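Local structure of type IV pilus biogenesis factor PilY1 (Pseudomonas aeruginosa, 3HX6) at residues A58-T62 with Y63-P67; I454-Q458 with V459-Q463. The protein primes assembly of type IV pili and, through calcium binding and release, supports twitching motility, besides taking part in adhesion to host cells. The protein carries 3 engineered substitutions. One frame throughout, in Å; residues are numbered along the deposited sequence.

Contact 1. Residues A58-T62 with Y63-P67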
ATOM      1  N   ALA A  58       3.992  -4.843 -12.945  1.00 30.13           N
ATOM      2  CA  ALA A  58       4.387  -6.244 -12.905  1.00 28.18           C
ATOM      3  C   ALA A  58       3.631  -6.854 -11.732  1.00 27.56           C
ATOM      4  O   ALA A  58       3.419  -6.198 -10.710  1.00 26.68           O
ATOM      5  CB  ALA A  58       5.885  -6.367 -12.692  1.00 24.84           C
ATOM      6  N   GLN A  59       3.222  -8.106 -11.883  1.00 26.48           N
ATOM      7  CA  GLN A  59       2.463  -8.777 -10.843  1.00 27.29           C
ATOM      8  C   GLN A  59       3.255  -9.178  -9.606  1.00 26.37           C
ATOM      9  O   GLN A  59       2.731  -9.135  -8.498  1.00 24.93           O
ATOM     10  CB  GLN A  59       1.774 -10.014 -11.429  1.00 28.11           C
ATOM     11  CG  GLN A  59       1.232 -10.977 -10.386  1.00 29.31           C
ATOM     12  CD  GLN A  59       0.475 -12.139 -10.999  1.00 30.39           C
ATOM     13  OE1 GLN A  59       0.829 -12.634 -12.069  1.00 29.36           O
ATOM     14  NE2 GLN A  59      -0.566 -12.594 -10.308  1.00 31.47           N
ATOM     15  N   TYR A  60       4.515  -9.554  -9.785  1.00 27.45           N
ATOM     16  CA  TYR A  60       5.319 -10.012  -8.656  1.00 26.94           C
ATOM     17  C   TYR A  60       6.414  -9.056  -8.210  1.00 27.63           C
ATOM     18  O   TYR A  60       6.695  -8.051  -8.860  1.00 26.35           O
ATOM     19  CB  TYR A  60       5.975 -11.357  -8.997  1.00 28.24           C
ATOM     20  CG  TYR A  60       5.077 -12.348  -9.713  1.00 29.78           C
ATOM     21  CD1 TYR A  60       3.917 -12.835  -9.113  1.00 31.77           C
ATOM     22  CD2 TYR A  60       5.390 -12.797 -10.997  1.00 28.98           C
ATOM     23  CE1 TYR A  60       3.085 -13.749  -9.778  1.00 31.87           C
ATOM     24  CE2 TYR A  60       4.569 -13.708 -11.668  1.00 30.42           C
ATOM     25  CZ  TYR A  60       3.416 -14.178 -11.055  1.00 32.30           C
ATOM     26  OH  TYR A  60       2.584 -15.057 -11.726  1.00 32.87           O
ATOM     27  N   LEU A  61       7.020  -9.391  -7.077  1.00 27.51           N
ATOM     28  CA  LEU A  61       8.131  -8.626  -6.545  1.00 27.70           C
ATOM     29  C   LEU A  61       9.340  -9.362  -7.088  1.00 26.72           C
ATOM     30  O   LEU A  61       9.397 -10.594  -7.047  1.00 26.86           O
ATOM     31  CB  LEU A  61       8.144  -8.657  -5.018  1.00 29.35           C
ATOM     32  CG  LEU A  61       7.056  -7.848  -4.308  1.00 31.44           C
ATOM     33  CD1 LEU A  61       7.275  -7.932  -2.811  1.00 30.83           C
ATOM     34  CD2 LEU A  61       7.093  -6.395  -4.771  1.00 31.45           C
ATOM     35  N   THR A  62      10.300  -8.613  -7.604  1.00 24.84           N
ATOM     36  CA  THR A  62      11.487  -9.208  -8.181  1.00 23.34           C
ATOM     37  C   THR A  62      12.174 -10.281  -7.338  1.00 23.56           C
ATOM     38  O   THR A  62      12.581 -11.311  -7.872  1.00 22.14           O
ATOM     39  CB  THR A  62      12.508  -8.125  -8.548  1.00 21.46           C
ATOM     40  OG1 THR A  62      11.959  -7.298  -9.580  1.00 21.72           O
ATOM     41  CG2 THR A  62      13.799  -8.754  -9.047  1.00 21.51           C
ATOM     42  N   TYR A  63      12.300 -10.068  -6.033  1.00 24.25           N
ATOM     43  CA  TYR A  63      12.980 -11.067  -5.219  1.00 24.46           C
ATOM     44  C   TYR A  63      12.263 -12.409  -5.215  1.00 25.96           C
ATOM     45  O   TYR A  63      12.849 -13.426  -4.855  1.00 25.23           O
ATOM     46  CB  TYR A  63      13.182 -10.567  -3.782  1.00 28.43           C
ATOM     47  CG  TYR A  63      12.020 -10.774  -2.844  1.00 30.49           C
ATOM     48  CD1 TYR A  63      10.856 -10.020  -2.960  1.00 33.15           C
ATOM     49  CD2 TYR A  63      12.101 -11.709  -1.816  1.00 33.22           C
ATOM     50  CE1 TYR A  63       9.799 -10.190  -2.065  1.00 34.59           C
ATOM     51  CE2 TYR A  63      11.054 -11.888  -0.921  1.00 34.94           C
ATOM     52  CZ  TYR A  63       9.910 -11.126  -1.049  1.00 36.11           C
ATOM     53  OH  TYR A  63       8.881 -11.299  -0.152  1.00 40.69           O
ATOM     54  N   LEU A  64      11.002 -12.419  -5.630  1.00 27.14           N
ATOM     55  CA  LEU A  64      10.233 -13.660  -5.667  1.00 29.21           C
ATOM     56  C   LEU A  64      10.194 -14.286  -7.062  1.00 27.43           C
ATOM     57  O   LEU A  64      10.277 -15.502  -7.204  1.00 29.59           O
ATOM     58  CB  LEU A  64       8.800 -13.412  -5.184  1.00 30.70           C
ATOM     59  CG  LEU A  64       8.601 -13.033  -3.712  1.00 33.13           C
ATOM     60  CD1 LEU A  64       7.129 -12.721  -3.467  1.00 34.37           C
ATOM     61  CD2 LEU A  64       9.069 -14.167  -2.806  1.00 31.04           C
ATOM     62  N   ALA A  65      10.074 -13.450  -8.086  1.00 24.88           N
ATOM     63  CA  ALA A  65       9.996 -13.932  -9.461  1.00 22.86           C
ATOM     64  C   ALA A  65      11.340 -14.275 -10.097  1.00 22.76           C
ATOM     65  O   ALA A  65      11.461 -15.279 -10.797  1.00 21.89           O
ATOM     66  CB  ALA A  65       9.269 -12.905 -10.319  1.00 21.39           C
ATOM     67  N   GLN A  66      12.348 -13.444  -9.855  1.00 21.85           N
ATOM     68  CA  GLN A  66      13.664 -13.663 -10.443  1.00 21.42           C
ATOM     69  C   GLN A  66      14.266 -15.045 -10.187  1.00 21.29           C
ATOM     70  O   GLN A  66      14.786 -15.678 -11.105  1.00 21.49           O
ATOM     71  CB  GLN A  66      14.639 -12.572  -9.972  1.00 21.05           C
ATOM     72  CG  GLN A  66      16.036 -12.692 -10.564  1.00 20.50           C
ATOM     73  CD  GLN A  66      16.020 -12.748 -12.082  1.00 20.97           C
ATOM     74  OE1 GLN A  66      15.427 -11.896 -12.740  1.00 20.38           O
ATOM     75  NE2 GLN A  66      16.682 -13.756 -12.644  1.00 20.88           N
ATOM     76  N   PRO A  67      14.212 -15.533  -8.938  1.00 22.02           N
ATOM     77  CA  PRO A  67      14.779 -16.855  -8.648  1.00 21.62           C
ATOM     78  C   PRO A  67      14.069 -17.965  -9.416  1.00 20.58           C
ATOM     79  O   PRO A  67      14.645 -19.013  -9.669  1.00 20.29           O
ATOM     80  CB  PRO A  67      14.594 -16.991  -7.134  1.00 22.78           C
ATOM     81  CG  PRO A  67      14.577 -15.566  -6.659  1.00 22.69           C
ATOM     82  CD  PRO A  67      13.751 -14.877  -7.704  1.00 23.05           C
TER

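Contact 2. Residues I454-Q458 with V459-Q463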
ATOM      1  N   ILE A 454      -9.919 -15.587   0.287  1.00 14.18           N
ATOM      2  CA  ILE A 454      -8.615 -15.001   0.571  1.00 15.81           C
ATOM      3  C   ILE A 454      -8.177 -15.320   1.989  1.00 14.85           C
ATOM      4  O   ILE A 454      -8.817 -14.904   2.955  1.00 14.22           O
ATOM      5  CB  ILE A 454      -8.655 -13.465   0.417  1.00 16.34           C
ATOM      6  CG1 ILE A 454      -9.143 -13.102  -0.987  1.00 16.40           C
ATOM      7  CG2 ILE A 454      -7.267 -12.877   0.681  1.00 15.72           C
ATOM      8  CD1 ILE A 454      -9.660 -11.660  -1.101  1.00 20.32           C
ATOM      9  N   ALA A 455      -7.084 -16.058   2.108  1.00 14.32           N
ATOM     10  CA  ALA A 455      -6.548 -16.416   3.410  1.00 17.37           C
ATOM     11  C   ALA A 455      -5.324 -15.541   3.651  1.00 18.82           C
ATOM     12  O   ALA A 455      -4.386 -15.546   2.857  1.00 21.27           O
ATOM     13  CB  ALA A 455      -6.161 -17.895   3.435  1.00 15.19           C
ATOM     14  N   ILE A 456      -5.343 -14.779   4.737  1.00 19.81           N
ATOM     15  CA  ILE A 456      -4.229 -13.898   5.065  1.00 21.02           C
ATOM     16  C   ILE A 456      -4.053 -13.850   6.571  1.00 20.05           C
ATOM     17  O   ILE A 456      -5.028 -13.729   7.312  1.00 20.73           O
ATOM     18  CB  ILE A 456      -4.469 -12.460   4.518  1.00 22.51           C
ATOM     19  CG1 ILE A 456      -3.306 -11.547   4.913  1.00 26.28           C
ATOM     20  CG2 ILE A 456      -5.791 -11.912   5.034  1.00 22.95           C
ATOM     21  CD1 ILE A 456      -3.366 -10.163   4.283  1.00 27.29           C
ATOM     22  N   GLY A 457      -2.808 -13.948   7.022  1.00 21.24           N
ATOM     23  CA  GLY A 457      -2.548 -13.931   8.450  1.00 20.10           C
ATOM     24  C   GLY A 457      -3.371 -14.998   9.153  1.00 20.39           C
ATOM     25  O   GLY A 457      -3.322 -16.173   8.789  1.00 19.62           O
ATOM     26  N   GLN A 458      -4.151 -14.589  10.146  1.00 19.98           N
ATOM     27  CA  GLN A 458      -4.977 -15.527  10.900  1.00 20.10           C
ATOM     28  C   GLN A 458      -6.456 -15.424  10.532  1.00 17.68           C
ATOM     29  O   GLN A 458      -7.325 -15.597  11.386  1.00 15.29           O
ATOM     30  CB  GLN A 458      -4.802 -15.284  12.404  1.00 23.11           C
ATOM     31  CG  GLN A 458      -3.356 -15.361  12.888  1.00 29.42           C
ATOM     32  CD  GLN A 458      -3.201 -14.948  14.347  1.00 33.39           C
ATOM     33  OE1 GLN A 458      -3.768 -15.572  15.250  1.00 32.88           O
ATOM     34  NE2 GLN A 458      -2.435 -13.883  14.584  1.00 35.55           N
ATOM     35  N   VAL A 459      -6.749 -15.147   9.269  1.00 15.39           N
ATOM     36  CA  VAL A 459      -8.142 -15.046   8.845  1.00 15.52           C
ATOM     37  C   VAL A 459      -8.363 -15.550   7.426  1.00 14.68           C
ATOM     38  O   VAL A 459      -7.460 -15.518   6.590  1.00 14.98           O
ATOM     39  CB  VAL A 459      -8.662 -13.580   8.882  1.00 16.90           C
ATOM     40  CG1 VAL A 459      -8.271 -12.908  10.175  1.00 17.52           C
ATOM     41  CG2 VAL A 459      -8.128 -12.805   7.694  1.00 16.77           C
ATOM     42  N   VAL A 460      -9.572 -16.027   7.162  1.00 13.82           N
ATOM     43  CA  VAL A 460      -9.923 -16.456   5.821  1.00 13.59           C
ATOM     44  C   VAL A 460     -11.097 -15.562   5.453  1.00 13.71           C
ATOM     45  O   VAL A 460     -12.070 -15.458   6.197  1.00 14.90           O
ATOM     46  CB  VAL A 460     -10.318 -17.947   5.754  1.00 15.96           C
ATOM     47  CG1 VAL A 460     -11.517 -18.228   6.647  1.00 12.99           C
ATOM     48  CG2 VAL A 460     -10.608 -18.325   4.307  1.00 12.89           C
ATOM     49  N   LEU A 461     -10.972 -14.880   4.325  1.00 12.48           N
ATOM     50  CA  LEU A 461     -11.996 -13.962   3.858  1.00 13.15           C
ATOM     51  C   LEU A 461     -12.744 -14.596   2.698  1.00 12.64           C
ATOM     52  O   LEU A 461     -12.135 -15.115   1.773  1.00 13.16           O
ATOM     53  CB  LEU A 461     -11.328 -12.663   3.413  1.00 14.63           C
ATOM     54  CG  LEU A 461     -10.514 -11.986   4.520  1.00 14.63           C
ATOM     55  CD1 LEU A 461      -9.504 -11.031   3.910  1.00 17.09           C
ATOM     56  CD2 LEU A 461     -11.460 -11.259   5.472  1.00 13.48           C
ATOM     57  N   LEU A 462     -14.068 -14.561   2.749  1.00 13.00           N
ATOM     58  CA  LEU A 462     -14.861 -15.154   1.688  1.00 12.85           C
ATOM     59  C   LEU A 462     -16.148 -14.385   1.468  1.00 13.61           C
ATOM     60  O   LEU A 462     -16.602 -13.638   2.333  1.00 14.23           O
ATOM     61  CB  LEU A 462     -15.201 -16.609   2.025  1.00 11.34           C
ATOM     62  CG  LEU A 462     -15.992 -16.810   3.323  1.00 11.84           C
ATOM     63  CD1 LEU A 462     -16.952 -17.967   3.150  1.00 14.57           C
ATOM     64  CD2 LEU A 462     -15.044 -17.067   4.487  1.00 11.95           C
ATOM     65  N   GLN A 463     -16.729 -14.571   0.293  1.00 14.10           N
ATOM     66  CA  GLN A 463     -17.975 -13.916  -0.040  1.00 16.16           C
ATOM     67  C   GLN A 463     -18.927 -14.971  -0.551  1.00 16.16           C
ATOM     68  O   GLN A 463     -18.590 -15.755  -1.438  1.00 17.28           O
ATOM     69  CB  GLN A 463     -17.771 -12.862  -1.125  1.00 18.98           C
ATOM     70  CG  GLN A 463     -19.046 -12.121  -1.487  1.00 23.72           C
ATOM     71  CD  GLN A 463     -18.895 -11.309  -2.756  1.00 27.46           C
ATOM     72  OE1 GLN A 463     -18.753 -11.862  -3.851  1.00 30.62           O
ATOM     73  NE2 GLN A 463     -18.916  -9.996  -2.619  1.00 27.81           N
TER
HETATM   74  O   HOH W   1      -5.070 -17.352   7.121  1.00 17.50           O

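Contact 1. Residues A58-T62 with Y63-P67
Leu61 O takes two backbone N-H groups of the short helix that follows it. Ala65 N reaches it in the carbonyl plane at 3.1 Å, the i to i+4 bond of the first helical turn. Leu64 N is nearer to Leu61 O, at 2.8 Å, but stands 42° out of that plane and is bent to 151° at its hydrogen. One residue further on, Gln66 N donates to Thr62 O over 2.9 Å. Leu61 is the N-cap: the chain turns helical from Thr62 on, and the side chains before and after the cap meet round the bend. Leu61 and Tyr63 lie side by side and point the same way: Leu61 CD1 comes in the ring plane to the edge of Tyr63, 3.5 Å from CE1. With CG between its own backbone N and carbonyl carbon (chi1 85°), the Tyr63 ring is set beside Leu61, and Leu64 CG lies 3.4 Å above the ring plane, offset toward the rim. On another flank of the turn Ala65 CB meets Tyr60 CB at 3.9 Å and approaches that ring obliquely. Thr62 CG2, anti to its backbone N, runs beside Gln66 CB at 4.0 Å. The polar ends lead into the surrounding fold: Tyr60 OH bonds Asp144 O in strand 141-147, while the Gln66 amide bonds Tyr74 N and Gly72 O. The segment lies between strand 54-55 and helix 74-82 in the chain; Tyr74 of that helix packs on Thr62 and Ala65, and Leu61 and Tyr63 meet Gln537 and Val503 of the second subunit.

Contact 2. Residues I454-Q458 with V459-Q463
A tight antiparallel beta hairpin joins strand 454-456 to strand 459-466 through a type II' turn from Ile456 to Val459, with Gly457 and Gln458 at its corners. Gly457 has a phi of 54°, the positive value that marks the first corner of a type II' turn. The turn is closed by a reciprocal pair of bonds: Ile456 N gives to Val459 O at 2.9 Å, and Val459 N returns to Ile456 O at 3.0 Å. A water donates to both Gly457 O and Val459 O, so Val459 O accepts from the partner strand and from solvent. At the far end Ile454 and Leu461 form a second hydrogen-bonded pair, with Leu461 N 2.6 Å from Ile454 O and Ile454 N 2.7 Å from Leu461 O. Between them Ala455 and Val460 make a non-hydrogen-bonded pair, flanked by CA-H...O contacts, Val460 CA to Ile454 O and Ala455 CA to Val459 O, both 3.4 Å. Ile454, Ile456, Val459 and Leu461 share one sheet face. There Ile456 CG2, placed between its backbone N and carbonyl carbon while CG1 runs anti to N (chi1 178°), lies 3.7 Å from Val459 CG2 and 4.0 Å from Leu461 CD1. Ile456 and Val459 run side by side, whereas Leu461 comes across Ile456 at a slant. Val459 also packs on Phe493. Strand 454-456 is an outermost strand of its sheet within the chain; strand 459-466, on its far side from strand 454-456, pairs antiparallel with strand 477-483, with backbone bonds between Val460 and Leu483 and between Leu462 and Tyr481.

Overall arrangement
Both contacts are local and partly buried, one at a helix start and one at a hairpin, and they use different elements. Contact 1 starts a short helix about 21 Å from the chain centre, in the beta-propeller domain, and is touched by the second subunit; the side chain of Pro67 lies about 11 Å from the bound calcium ion. Contact 2 is a hairpin closer in, its centre about 11 Å from that of the chain, away from the calcium site and touched by no other chain of the assembly. In contact 1 a shared carbonyl caps helical N-H groups, whereas contact 2 relies on reciprocal strand pairs and aliphatic branches on one sheet face. Their centres are 23 Å apart, with nearest atoms about 13 Å apart.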